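Local coordinates for protein ChiX (PDB 5OPZ) that acts as a zinc-dependent L-Ala D-Glu endopeptidase, a peptidoglycan hydrolase required for chitinase secretion by Serratia marcescens, at residues Gly110-Trp115 against Gln129-Asp134. Numbering follows the deposited sequence. Where two conformers were deposited one is given.
Sequences GIIVEW and QLTFRD
Glu-114 OE1 accepts two hydrogen bonds, from Gln-129 NE2 across the contact (3.1 Å) and from a water (2.6 Å) that itself accepts from Phe-132 N. The amide meets OE1 from above the carboxylate plane, the two planes standing 68° apart. Gln-129 reaches it with CG between its backbone N and carbonyl carbon (chi1 64°) and the chain extended beyond, while its OE1 is hydrogen-bonded to NE2 of the zinc ligand His-127. CG2 of Thr-131 packs against the flank of the glutamate, 3.6 Å from Glu-114 OE1. Beneath these side chains, Glu-114 and Gln-129 form an antiparallel hydrogen-bonded pair, with Glu-114 N to Gln-129 O at 2.8 Å and Gln-129 N to Glu-114 O at 2.9 Å. Past this pair the chains part and water fills in: one molecule joins Ile-112 O, Thr-131 N and Asp-134 OD2, and a second links Ile-112 N to the same carboxylate oxygen. Thr-131 OG1 accepts from Asp-134 N in an ST motif. Leu-130 turns to the opposite face, where its CD2 meets Ile-111 CG2 at 3.6 Å, beside helix 27-39. Direct bonds thus join strands 113-115 and 127-130 nearer the zinc, whereas water links the chains where they diverge.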
loop_
_atom_site.group_PDB
_atom_site.type_symbol
_atom_site.label_atom_id
_atom_site.label_comp_id
_atom_site.label_asym_id
_atom_site.label_seq_id
_atom_site.Cartn_x
_atom_site.Cartn_y
_atom_site.Cartn_z
ATOM N N GLY A 110 -7.679 -4.961 -14.282
ATOM C CA GLY A 110 -6.818 -5.492 -15.304
ATOM C C GLY A 110 -5.353 -5.164 -15.083
ATOM O O GLY A 110 -4.590 -5.046 -16.067
ATOM N N ILE A 111 -4.935 -5.022 -13.816
ATOM C CA ILE A 111 -3.568 -4.589 -13.474
ATOM C C ILE A 111 -3.005 -5.551 -12.459
ATOM O O ILE A 111 -3.653 -5.810 -11.470
ATOM C CB ILE A 111 -3.613 -3.188 -12.845
ATOM C CG1 ILE A 111 -4.103 -2.158 -13.855
ATOM C CG2 ILE A 111 -2.267 -2.776 -12.252
ATOM C CD1 ILE A 111 -4.538 -0.895 -13.217
ATOM N N ILE A 112 -1.787 -6.028 -12.644
ATOM C CA ILE A 112 -1.118 -6.853 -11.628
ATOM C C ILE A 112 -0.534 -5.914 -10.563
ATOM O O ILE A 112 0.167 -4.953 -10.878
ATOM C CB ILE A 112 -0.049 -7.738 -12.296
ATOM C CG1 ILE A 112 -0.713 -8.777 -13.202
ATOM C CG2 ILE A 112 0.826 -8.395 -11.247
ATOM C CD1 ILE A 112 0.289 -9.510 -14.071
ATOM N N VAL A 113 -0.831 -6.192 -9.289
ATOM C CA VAL A 113 -0.183 -5.454 -8.206
ATOM C C VAL A 113 0.571 -6.460 -7.373
ATOM O O VAL A 113 -0.028 -7.364 -6.840
ATOM C CB VAL A 113 -1.201 -4.653 -7.354
ATOM C CG1 VAL A 113 -0.544 -3.971 -6.149
ATOM C CG2 VAL A 113 -1.911 -3.652 -8.263
ATOM N N GLU A 114 1.866 -6.260 -7.197
ATOM C CA GLU A 114 2.700 -7.141 -6.391
ATOM C C GLU A 114 2.585 -6.721 -4.943
ATOM O O GLU A 114 2.530 -5.539 -4.628
ATOM C CB GLU A 114 4.164 -7.061 -6.814
ATOM C CG GLU A 114 4.494 -7.664 -8.164
ATOM C CD GLU A 114 5.943 -7.437 -8.593
ATOM O OE1 GLU A 114 6.363 -6.277 -8.824
ATOM O OE2 GLU A 114 6.672 -8.434 -8.689
ATOM N N TRP A 115 2.507 -7.725 -4.088
ATOM C CA TRP A 115 2.393 -7.567 -2.646
ATOM C C TRP A 115 3.686 -8.045 -1.949
ATOM O O TRP A 115 4.156 -9.137 -2.242
ATOM C CB TRP A 115 1.201 -8.372 -2.132
ATOM C CG TRP A 115 0.981 -8.319 -0.681
ATOM C CD1 TRP A 115 1.140 -7.227 0.128
ATOM C CD2 TRP A 115 0.599 -9.404 0.182
ATOM N NE1 TRP A 115 0.816 -7.545 1.417
ATOM C CE2 TRP A 115 0.475 -8.867 1.485
ATOM C CE3 TRP A 115 0.263 -10.747 -0.030
ATOM C CZ2 TRP A 115 0.114 -9.676 2.582
ATOM C CZ3 TRP A 115 -0.116 -11.532 1.058
ATOM C CH2 TRP A 115 -0.176 -10.991 2.331
ATOM N N GLN A 129 2.963 -2.756 -5.093
ATOM C CA GLN A 129 3.551 -1.976 -6.198
ATOM C C GLN A 129 3.021 -2.438 -7.530
ATOM O O GLN A 129 2.684 -3.596 -7.724
ATOM C CB GLN A 129 5.090 -2.006 -6.196
ATOM C CG GLN A 129 5.666 -3.392 -6.422
ATOM C CD GLN A 129 7.140 -3.401 -6.358
ATOM O OE1 GLN A 129 7.748 -2.872 -5.435
ATOM N NE2 GLN A 129 7.765 -3.954 -7.395
ATOM N N LEU A 130 3.069 -1.496 -8.472
ATOM C CA LEU A 130 2.941 -1.854 -9.877
ATOM C C LEU A 130 4.233 -2.533 -10.350
ATOM O O LEU A 130 5.318 -2.245 -9.840
ATOM C CB LEU A 130 2.716 -0.612 -10.732
ATOM C CG LEU A 130 1.423 0.173 -10.408
ATOM C CD1 LEU A 130 1.361 1.470 -11.182
ATOM C CD2 LEU A 130 0.176 -0.670 -10.678
ATOM N N THR A 131 4.129 -3.464 -11.292
ATOM C CA THR A 131 5.318 -4.212 -11.715
ATOM C C THR A 131 6.202 -3.377 -12.625
ATOM O O THR A 131 5.708 -2.530 -13.381
ATOM C CB THR A 131 5.042 -5.550 -12.426
ATOM O OG1 THR A 131 4.486 -5.346 -13.702
ATOM C CG2 THR A 131 4.135 -6.404 -11.685
ATOM N N PHE A 132 7.498 -3.669 -12.563
ATOM C CA PHE A 132 8.442 -3.104 -13.532
ATOM C C PHE A 132 8.135 -3.516 -14.964
ATOM O O PHE A 132 8.312 -2.695 -15.879
ATOM C CB PHE A 132 9.872 -3.475 -13.172
ATOM C CG PHE A 132 10.470 -2.621 -12.084
ATOM C CD1 PHE A 132 10.810 -1.290 -12.299
ATOM C CD2 PHE A 132 10.726 -3.154 -10.832
ATOM C CE1 PHE A 132 11.407 -0.506 -11.301
ATOM C CE2 PHE A 132 11.331 -2.387 -9.826
ATOM C CZ PHE A 132 11.626 -1.046 -10.059
ATOM N N ARG A 133 7.689 -4.761 -15.167
ATOM C CA ARG A 133 7.365 -5.228 -16.525
ATOM C C ARG A 133 6.205 -4.437 -17.147
ATOM O O ARG A 133 6.280 -3.988 -18.302
ATOM C CB ARG A 133 7.062 -6.724 -16.578
ATOM C CG ARG A 133 8.261 -7.607 -16.208
ATOM C CD ARG A 133 7.813 -9.022 -15.846
ATOM N NE ARG A 133 8.901 -9.960 -15.503
ATOM C CZ ARG A 133 9.829 -10.451 -16.329
ATOM N NH1 ARG A 133 10.728 -11.298 -15.840
ATOM N NH2 ARG A 133 9.907 -10.115 -17.610
ATOM N N ASP A 134 5.168 -4.171 -16.361
ATOM C CA ASP A 134 4.008 -3.477 -16.906
ATOM C C ASP A 134 4.168 -1.993 -16.939
ATOM O O ASP A 134 3.561 -1.324 -17.794
ATOM C CB ASP A 134 2.740 -3.762 -16.103
ATOM C CG ASP A 134 2.314 -5.188 -16.143
ATOM O OD1 ASP A 134 2.477 -5.855 -17.200
ATOM O OD2 ASP A 134 1.769 -5.654 -15.096
HETATM O O HOH W 1 1.645 -3.976 -12.830
HETATM O O HOH W 2 -1.015 -6.184 -15.499
HETATM O O HOH W 3 8.263 -5.587 -10.530
#